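Local coordinates for surface protein SPB1 (Streptococcus agalactiae, PDB 4UZG) that probably serves as the repeating backbone subunit of the sortase-assembled type 2b pilus on the surface of this group B streptococcus, at residues 174-178 and 179-183; 267-270 and 271-274; 150-153 and 154-158. All coordinates share one frame; numbering follows the deposited sequence.

In the fold
Following the chain from its N terminus, contact 3 comes first: a turn at the end of strand 146-153 of the large mixed sheet, beginning the loop to strand 162-165 and carrying a calcium ion. Contact 1 follows at the end of strand 169-177, where the chain folds back before strand 188-192. Contact 2 is the corner that leads into strand 273-279. The three lie in series, none nested within or crossing another. Contacts 1 and 2 serve the same three-stranded sheet, in which strands 169-177 and 273-279 are neighbours, and their centres are 21 Å apart. Contacts 1 and 3 lie on opposite sides of the chain's centre, with centres 59 Å apart.

Contact 1: 174-178 and 179-183; sequences KKIDG and STKAS
Asp177 turns OD1 of its carboxylate to the backbone amides of Ser179 and Thr180, forming an Asx turn where strand 169-177 of the prealbumin-like fold gives way to a loop. The side chain leaves with CG anti to the backbone N (chi1 -180°), which carries OD1 forward over the next residues. Two amides reach this oxygen from different directions: Ser179 N meets Asp177 OD1 nearly head-on to its C-O bond at 2.8 Å, whereas Thr180 N approaches from well above the carboxylate plane at 3.0 Å. The other oxygen, OD2, turns to the hydroxyl of Tyr247 and forms a salt bridge with Lys281, so both ends of the carboxylate are engaged and its rotation is fixed.

Thr180 lies across the Asp177 side chain, with OG1 3.3 Å from Asp177 CB. The same OG1 accepts from Ala182 N in an ST turn. Two backbone bonds close the reversal: Asp177 N donates to Ala182 O at 2.9 Å, and Lys181 N to Asp177 O. A single beta bridge then pairs Ile176 with Ser183.

Lys181 has positive phi, and its side chain is bent at chi2 (-56°). Its CD comes 4.0 Å from Ile176 CD1, the two chains passing at a slant. Ile176 also rests on Thr276 and Glu278 of strand 273-279. The neighbouring Lys175 points its end away from the loop and is joined covalently through NZ to CG of Asn279, an intramolecular isopeptide bond between strands 169-177 and 273-279 close to this turn. From CG onward the Lys181 chain is extended, and NZ donates to Gly178 O at 2.8 Å, tilted 31° from that carbonyl plane.

Contact 2: 267-270 and 271-274; sequences NSDN and LLVN
Residues Asp269 to Leu272 form a type I beta turn, closed by a bond from Leu272 N to Asp269 O at 3.1 Å in which the donor stands well above the carbonyl plane. Within this turn the Asp269 side chain adds a second link. With chi1 at -173°, CG trans to N, the carboxylate reaches the amide two residues on, and OD1 accepts from Leu271 N at 2.9 Å. This amide comes from above the carboxylate plane, 35° out of it, along a fairly straight N-H line. OD1 also receives the hydroxyl of Ser139, which belongs to the loop between strands 121-131 and 146-153, and is therefore gripped by two donors.

The two leucines meet the carboxylate through different parts. Leu271 offers CB, which lies 3.5 Å from Asp269 OD1, and its side chain then crosses that of Asp269 at an angle. Leu272 presents its branched end instead, bringing CD1 to 3.5 Å from Asp269 OD2 and CG close behind it, so methyl and methine carbons lie against the carboxylate; OD2 is also hydrogen-bonded outside the two segments. Further along, Val273 sets CG1 3.5 Å from Asn270 O, while its side chain also packs on Val256 and Leu258 of strand 254-258.

Asn274 follows with ND2 bonded to Thr266 OG1 and Asp264 O, which ties the start of strand 273-279 to the chain just ahead of the turn. Backbone hydrogen bonds between Gln170 and both Leu271 and Val273 join the corner to strand 169-177. A type I turn whose first residue also makes an Asx turn thus bends the chain into strand 273-279 of the three-stranded sheet.

Contact 3: 150-153 and 154-158; sequences TINP and NTSND. With CA (calcium ion), chain F.
Pro153 and Ser156 are joined across a type II' beta turn, Ser156 N donating to Pro153 O at 3.1 Å in the carbonyl plane. Beside it, Asn152 lays CB against Ser156 O, only 3.0 Å away. A water bridges Asn152 ND2 to Asn157 O, its second bond weak, and another water donates to Asn152 OD1. That oxygen also accepts the amide of Asp159, which helps fix the carboxamide.

The turn ends strand 146-153 of the large mixed sheet. Asn154 takes its positive-phi corner (50°), and in its side chain OD1 bonds with Tyr36 N and ND2 with Lys34 O.

Past the turn, in one of its two modelled conformers, Ser156 sets OG anti to its own N (chi1 -177°), where it accepts from Asp158 N at 3.1 Å in an ST turn that spans the approach to the metal. Asn157 OD1 and Asp158 OD1 bind the calcium ion at 2.3 and 2.4 Å from the metal, respectively. Two waters add to the calcium's ligands, each 2.5 Å from the ion; one of them also accepts a hydrogen bond from Asn157 N.

Contact 1: 174-178 and 179-183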
ATOM      1  N   LYS A 174       7.398   9.864  21.746  1.00  8.52           N
ATOM      2  CA  LYS A 174       8.412  10.407  22.639  1.00 10.10           C
ATOM      3  C   LYS A 174       7.882  10.397  24.050  1.00  9.70           C
ATOM      4  O   LYS A 174       6.844  10.965  24.344  1.00 10.57           O
ATOM      5  CB  LYS A 174       8.824  11.826  22.286  1.00 12.79           C
ATOM      6  CG  LYS A 174       9.955  12.334  23.216  1.00 16.50           C
ATOM      7  CD  LYS A 174      10.572  13.657  22.776  1.00 20.72           C
ATOM      8  CE  LYS A 174       9.577  14.801  22.856  1.00 24.25           C
ATOM      9  NZ  LYS A 174      10.094  16.070  22.252  1.00 26.21           N
ATOM     10  N   LYS A 175       8.627   9.759  24.931  1.00  8.94           N
ATOM     11  CA  LYS A 175       8.254   9.639  26.329  1.00  9.07           C
ATOM     12  C   LYS A 175       9.054  10.644  27.146  1.00  7.84           C
ATOM     13  O   LYS A 175      10.289  10.657  27.049  1.00  8.38           O
ATOM     14  CB  LYS A 175       8.594   8.228  26.802  1.00  8.74           C
ATOM     15  CG  LYS A 175       8.140   7.911  28.176  1.00 11.42           C
ATOM     16  CD  LYS A 175       6.625   8.006  28.131  1.00 11.26           C
ATOM     17  CE  LYS A 175       5.966   7.719  29.407  1.00 11.85           C
ATOM     18  NZ  LYS A 175       6.312   8.694  30.465  1.00 11.71           N
ATOM     19  N   ILE A 176       8.364  11.459  27.933  1.00  7.42           N
ATOM     20  CA  ILE A 176       9.012  12.463  28.753  1.00  7.59           C
ATOM     21  C   ILE A 176       8.478  12.464  30.182  1.00  8.15           C
ATOM     22  O   ILE A 176       7.429  11.914  30.486  1.00  8.65           O
ATOM     23  CB  ILE A 176       8.863  13.887  28.151  1.00  9.05           C
ATOM     24  CG1 ILE A 176       7.409  14.396  28.232  1.00 10.26           C
ATOM     25  CG2 ILE A 176       9.440  13.953  26.740  1.00 10.52           C
ATOM     26  CD1 ILE A 176       7.264  15.850  27.882  1.00 12.52           C
ATOM     27  N   ASP A 177       9.245  13.108  31.049  1.00  7.97           N
ATOM     28  CA  ASP A 177       8.781  13.507  32.380  1.00  8.50           C
ATOM     29  C   ASP A 177       7.902  14.758  32.210  1.00  9.14           C
ATOM     30  O   ASP A 177       8.338  15.744  31.622  1.00  9.81           O
ATOM     31  CB  ASP A 177      10.029  13.808  33.230  1.00  9.97           C
ATOM     32  CG  ASP A 177       9.725  14.235  34.641  1.00 11.84           C
ATOM     33  OD1 ASP A 177       8.926  15.166  34.859  1.00 14.42           O
ATOM     34  OD2 ASP A 177      10.392  13.675  35.528  1.00 14.58           O
ATOM     35  N   GLY A 178       6.663  14.712  32.691  1.00 10.20           N
ATOM     36  CA  GLY A 178       5.742  15.817  32.488  1.00 11.87           C
ATOM     37  C   GLY A 178       6.180  17.127  33.117  1.00 13.29           C
ATOM     38  O   GLY A 178       5.749  18.199  32.704  1.00 16.07           O
ATOM     39  N   SER A 179       7.019  17.053  34.140  1.00 12.58           N
ATOM     40  CA  SER A 179       7.487  18.256  34.828  1.00 15.14           C
ATOM     41  C   SER A 179       8.780  18.820  34.214  1.00 14.22           C
ATOM     42  O   SER A 179       8.847  19.973  33.796  1.00 16.63           O
ATOM     43  CB  SER A 179       7.708  17.968  36.303  1.00 17.94           C
ATOM     44  OG  SER A 179       8.155  19.127  36.955  1.00 21.65           O
ATOM     45  N   THR A 180       9.810  17.991  34.140  1.00 11.77           N
ATOM     46  CA  THR A 180      11.110  18.449  33.659  1.00 11.76           C
ATOM     47  C   THR A 180      11.271  18.416  32.142  1.00 11.03           C
ATOM     48  O   THR A 180      12.204  19.014  31.607  1.00 11.23           O
ATOM     49  CB  THR A 180      12.237  17.596  34.211  1.00 12.63           C
ATOM     50  OG1 THR A 180      12.136  16.288  33.643  1.00 12.96           O
ATOM     51  CG2 THR A 180      12.183  17.542  35.738  1.00 14.22           C
ATOM     52  N   LYS A 181      10.383  17.682  31.469  1.00  9.35           N
ATOM     53  CA  LYS A 181      10.393  17.500  30.012  1.00  9.90           C
ATOM     54  C   LYS A 181      11.552  16.637  29.518  1.00  9.75           C
ATOM     55  O   LYS A 181      11.740  16.496  28.312  1.00 10.34           O
ATOM     56  CB  LYS A 181      10.368  18.830  29.251  1.00 11.79           C
ATOM     57  CG  LYS A 181       9.333  19.817  29.757  1.00 13.41           C
ATOM     58  CD  LYS A 181       7.914  19.266  29.766  1.00 16.46           C
ATOM     59  CE  LYS A 181       6.930  20.293  30.304  1.00 19.29           C
ATOM     60  NZ  LYS A 181       5.552  19.746  30.413  1.00 21.39           N
ATOM     61  N   ALA A 182      12.278  16.004  30.424  1.00  9.21           N
ATOM     62  CA  ALA A 182      13.359  15.097  30.049  1.00  9.11           C
ATOM     63  C   ALA A 182      12.817  13.875  29.343  1.00  8.09           C
ATOM     64  O   ALA A 182      11.787  13.342  29.720  1.00  9.15           O
ATOM     65  CB  ALA A 182      14.117  14.662  31.273  1.00 10.16           C
ATOM     66  N   SER A 183      13.551  13.415  28.332  1.00  8.64           N
ATOM     67  CA  SER A 183      13.227  12.188  27.646  0.66  8.99           C
ATOM     68  C   SER A 183      13.547  10.996  28.534  1.00  8.59           C
ATOM     69  O   SER A 183      14.560  11.002  29.232  1.00 11.53           O
ATOM     70  CB  SER A 183      14.024  12.125  26.350  0.66 12.31           C
ATOM     71  OG  SER A 183      13.605  13.145  25.463  0.66 14.79           O
TER

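Contact 2: 267-270 and 271-274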
ATOM      1  N   ASN A 267       6.350  18.185   9.318  1.00 21.06           N
ATOM      2  CA  ASN A 267       6.251  18.972   8.090  1.00 26.05           C
ATOM      3  C   ASN A 267       4.884  18.856   7.421  1.00 24.18           C
ATOM      4  O   ASN A 267       4.775  18.662   6.209  1.00 25.32           O
ATOM      5  CB  ASN A 267       7.364  18.567   7.121  1.00 31.47           C
ATOM      6  CG  ASN A 267       8.731  19.021   7.590  1.00 35.96           C
ATOM      7  OD1 ASN A 267       8.857  19.676   8.626  1.00 37.69           O
ATOM      8  ND2 ASN A 267       9.766  18.676   6.829  1.00 37.76           N
ATOM      9  N   SER A 268       3.848  18.964   8.238  1.00 21.82           N
ATOM     10  CA  SER A 268       2.463  18.987   7.782  1.00 21.37           C
ATOM     11  C   SER A 268       2.017  17.688   7.102  1.00 18.35           C
ATOM     12  O   SER A 268       1.023  17.672   6.380  1.00 21.16           O
ATOM     13  CB  SER A 268       2.233  20.191   6.864  1.00 24.64           C
ATOM     14  OG  SER A 268       2.538  21.398   7.540  1.00 27.59           O
ATOM     15  N   ASP A 269       2.742  16.598   7.353  1.00 13.61           N
ATOM     16  CA  ASP A 269       2.414  15.301   6.767  1.00 11.56           C
ATOM     17  C   ASP A 269       1.621  14.517   7.809  1.00 10.77           C
ATOM     18  O   ASP A 269       2.178  14.049   8.813  1.00 10.90           O
ATOM     19  CB  ASP A 269       3.695  14.546   6.396  1.00 11.58           C
ATOM     20  CG  ASP A 269       3.427  13.272   5.629  1.00 11.14           C
ATOM     21  OD1 ASP A 269       2.304  12.733   5.735  1.00 10.88           O
ATOM     22  OD2 ASP A 269       4.351  12.810   4.922  1.00 11.46           O
ATOM     23  N   ASN A 270       0.323  14.336   7.570  1.00 10.79           N
ATOM     24  CA  ASN A 270      -0.486  13.697   8.593  0.56 10.47           C
ATOM     25  C   ASN A 270      -0.271  12.180   8.700  1.00  8.89           C
ATOM     26  O   ASN A 270      -0.857  11.539   9.580  1.00  8.98           O
ATOM     27  CB  ASN A 270      -1.963  14.059   8.443  0.56 10.97           C
ATOM     28  CG  ASN A 270      -2.559  13.555   7.176  0.56 11.62           C
ATOM     29  OD1 ASN A 270      -2.071  12.599   6.576  0.56 12.53           O
ATOM     30  ND2 ASN A 270      -3.639  14.191   6.754  0.56 13.73           N
ATOM     31  N   LEU A 271       0.615  11.629   7.861  1.00  8.00           N
ATOM     32  CA  LEU A 271       1.015  10.212   7.973  1.00  7.55           C
ATOM     33  C   LEU A 271       2.332  10.023   8.730  1.00  7.52           C
ATOM     34  O   LEU A 271       2.791   8.900   8.865  1.00  7.67           O
ATOM     35  CB  LEU A 271       1.065   9.556   6.593  1.00  8.14           C
ATOM     36  CG  LEU A 271      -0.303   9.356   5.941  1.00  9.10           C
ATOM     37  CD1 LEU A 271      -0.082   8.798   4.537  1.00  9.68           C
ATOM     38  CD2 LEU A 271      -1.176   8.427   6.771  1.00 10.63           C
ATOM     39  N   LEU A 272       2.907  11.108   9.229  1.00  7.50           N
ATOM     40  CA  LEU A 272       4.132  11.065  10.015  1.00  7.91           C
ATOM     41  C   LEU A 272       3.850  11.827  11.308  1.00  8.33           C
ATOM     42  O   LEU A 272       3.939  13.052  11.339  1.00 10.09           O
ATOM     43  CB  LEU A 272       5.320  11.682   9.269  1.00  9.09           C
ATOM     44  CG  LEU A 272       5.671  11.059   7.924  1.00  8.98           C
ATOM     45  CD1 LEU A 272       6.763  11.875   7.254  1.00 11.06           C
ATOM     46  CD2 LEU A 272       6.090   9.619   8.075  1.00  9.47           C
ATOM     47  N   VAL A 273       3.482  11.109  12.367  1.00  7.37           N
ATOM     48  CA  VAL A 273       3.014  11.774  13.575  1.00  7.28           C
ATOM     49  C   VAL A 273       3.969  11.491  14.739  1.00  7.45           C
ATOM     50  O   VAL A 273       4.699  10.494  14.767  1.00  7.97           O
ATOM     51  CB  VAL A 273       1.543  11.407  13.929  1.00  7.78           C
ATOM     52  CG1 VAL A 273       0.609  11.751  12.796  1.00  9.07           C
ATOM     53  CG2 VAL A 273       1.380   9.966  14.309  1.00  7.94           C
ATOM     54  N   ASN A 274       3.942  12.407  15.706  1.00  7.86           N
ATOM     55  CA  ASN A 274       4.927  12.458  16.771  1.00  8.51           C
ATOM     56  C   ASN A 274       4.292  12.744  18.124  1.00  8.74           C
ATOM     57  O   ASN A 274       4.572  13.776  18.737  1.00 10.53           O
ATOM     58  CB  ASN A 274       5.938  13.563  16.481  1.00 11.25           C
ATOM     59  CG  ASN A 274       6.634  13.383  15.165  1.00 13.42           C
ATOM     60  OD1 ASN A 274       7.709  12.768  15.085  1.00 15.53           O
ATOM     61  ND2 ASN A 274       6.031  13.921  14.105  1.00 14.67           N
TER

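Contact 3: 150-153 and 154-158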
ATOM      1  N   THR A 150       2.117   0.603 -18.411  1.00  6.06           N
ATOM      2  CA  THR A 150       1.964   1.169 -19.745  1.00  6.33           C
ATOM      3  C   THR A 150       1.033   0.251 -20.537  1.00  6.17           C
ATOM      4  O   THR A 150       1.031  -0.978 -20.338  1.00  6.91           O
ATOM      5  CB  THR A 150       3.298   1.322 -20.473  1.00  6.33           C
ATOM      6  OG1 THR A 150       3.896   0.036 -20.624  1.00  7.08           O
ATOM      7  CG2 THR A 150       4.214   2.272 -19.756  1.00  7.72           C
ATOM      8  N   ILE A 151       0.286   0.847 -21.465  1.00  6.25           N
ATOM      9  CA  ILE A 151      -0.549   0.105 -22.376  1.00  6.48           C
ATOM     10  C   ILE A 151      -0.275   0.659 -23.782  1.00  6.85           C
ATOM     11  O   ILE A 151      -0.431   1.863 -24.013  1.00  7.70           O
ATOM     12  CB  ILE A 151      -2.037   0.212 -22.031  1.00  8.11           C
ATOM     13  CG1 ILE A 151      -2.291  -0.177 -20.559  1.00 10.88           C
ATOM     14  CG2 ILE A 151      -2.849  -0.633 -23.031  1.00  9.28           C
ATOM     15  CD1 ILE A 151      -2.369   1.045 -19.574  1.00 13.27           C
ATOM     16  N   ASN A 152       0.120  -0.224 -24.690  1.00  6.61           N
ATOM     17  CA  ASN A 152       0.490   0.187 -26.053  1.00  7.01           C
ATOM     18  C   ASN A 152      -0.160  -0.761 -27.056  1.00  6.92           C
ATOM     19  O   ASN A 152      -0.231  -1.973 -26.820  1.00  7.50           O
ATOM     20  CB  ASN A 152       1.999   0.081 -26.261  1.00  8.03           C
ATOM     21  CG  ASN A 152       2.789   1.172 -25.569  1.00  8.00           C
ATOM     22  OD1 ASN A 152       2.898   2.285 -26.053  1.00  8.60           O
ATOM     23  ND2 ASN A 152       3.355   0.846 -24.412  1.00  7.56           N
ATOM     24  N   PRO A 153      -0.578  -0.243 -28.219  1.00  7.36           N
ATOM     25  CA  PRO A 153      -0.966  -1.127 -29.323  1.00  7.69           C
ATOM     26  C   PRO A 153       0.260  -1.731 -29.964  1.00  7.88           C
ATOM     27  O   PRO A 153       1.322  -1.103 -29.990  1.00  8.79           O
ATOM     28  CB  PRO A 153      -1.671  -0.167 -30.272  1.00 10.21           C
ATOM     29  CG  PRO A 153      -0.919   1.131 -30.073  1.00 10.87           C
ATOM     30  CD  PRO A 153      -0.575   1.174 -28.599  1.00  9.45           C
ATOM     31  N   ASN A 154       0.074  -2.904 -30.558  1.00  8.26           N
ATOM     32  CA  ASN A 154       1.072  -3.506 -31.442  1.00  8.75           C
ATOM     33  C   ASN A 154       2.440  -3.503 -30.766  1.00  9.20           C
ATOM     34  O   ASN A 154       2.553  -4.043 -29.663  1.00  9.57           O
ATOM     35  CB  ASN A 154       1.011  -2.848 -32.821  1.00  9.40           C
ATOM     36  CG  ASN A 154      -0.311  -3.116 -33.497  1.00  9.42           C
ATOM     37  OD1 ASN A 154      -1.110  -3.932 -33.038  1.00  9.06           O
ATOM     38  ND2 ASN A 154      -0.540  -2.450 -34.627  1.00 11.80           N
ATOM     39  N   THR A 155       3.469  -2.944 -31.405  1.00  8.88           N
ATOM     40  CA  THR A 155       4.804  -2.974 -30.817  1.00 10.32           C
ATOM     41  C   THR A 155       5.297  -1.599 -30.379  1.00 10.26           C
ATOM     42  O   THR A 155       6.483  -1.397 -30.130  1.00 11.47           O
ATOM     43  CB  THR A 155       5.821  -3.608 -31.749  1.00 13.46           C
ATOM     44  OG1 THR A 155       5.879  -2.864 -32.968  1.00 16.21           O
ATOM     45  CG2 THR A 155       5.450  -5.045 -32.048  1.00 15.17           C
ATOM     46  N   SER A 156       4.394  -0.648 -30.225  1.00  9.69           N
ATOM     47  CA  SER A 156       4.809   0.645 -29.725  0.76 10.20           C
ATOM     48  C   SER A 156       5.247   0.577 -28.270  1.00  9.42           C
ATOM     49  O   SER A 156       4.750  -0.229 -27.510  1.00  9.85           O
ATOM     50  CB  SER A 156       3.678   1.646 -29.840  0.76 10.34           C
ATOM     51  OG  SER A 156       4.142   2.911 -29.398  0.76 10.27           O
ATOM     52  N   ASN A 157       6.182   1.444 -27.881  1.00  9.57           N
ATOM     53  CA  ASN A 157       6.522   1.641 -26.470  1.00  8.89           C
ATOM     54  C   ASN A 157       6.417   3.125 -26.076  1.00  8.12           C
ATOM     55  O   ASN A 157       7.039   3.544 -25.101  1.00  8.75           O
ATOM     56  CB  ASN A 157       7.911   1.079 -26.093  1.00 10.26           C
ATOM     57  CG  ASN A 157       9.047   1.913 -26.626  1.00 10.98           C
ATOM     58  OD1 ASN A 157       8.868   2.658 -27.583  1.00 10.68           O
ATOM     59  ND2 ASN A 157      10.228   1.807 -26.011  1.00 14.69           N
ATOM     60  N   ASP A 158       5.613   3.905 -26.801  1.00  7.85           N
ATOM     61  CA  ASP A 158       5.556   5.337 -26.574  1.00  7.54           C
ATOM     62  C   ASP A 158       4.610   5.775 -25.451  1.00  7.41           C
ATOM     63  O   ASP A 158       4.666   6.919 -25.012  1.00  7.91           O
ATOM     64  CB  ASP A 158       5.143   6.073 -27.841  1.00  8.55           C
ATOM     65  CG  ASP A 158       6.175   6.016 -28.943  0.82  9.09           C
ATOM     66  OD1 ASP A 158       7.239   5.381 -28.844  0.83  8.71           O
ATOM     67  OD2 ASP A 158       5.917   6.657 -29.977  0.58 10.94           O
TER
HETATM   68 CA    CA F1475       9.360   4.318 -29.058  0.74  7.87          CA
HETATM   69  O   HOH W   1       5.356   2.610 -23.045  1.00  7.68           O
HETATM   70  O   HOH W   2       1.489   4.011 -27.664  1.00 22.99           O
HETATM   71  O   HOH W   3       7.655   2.903 -30.222  1.00 12.00           O
HETATM   72  O   HOH W   4      10.362   2.703 -30.623  1.00 15.46           O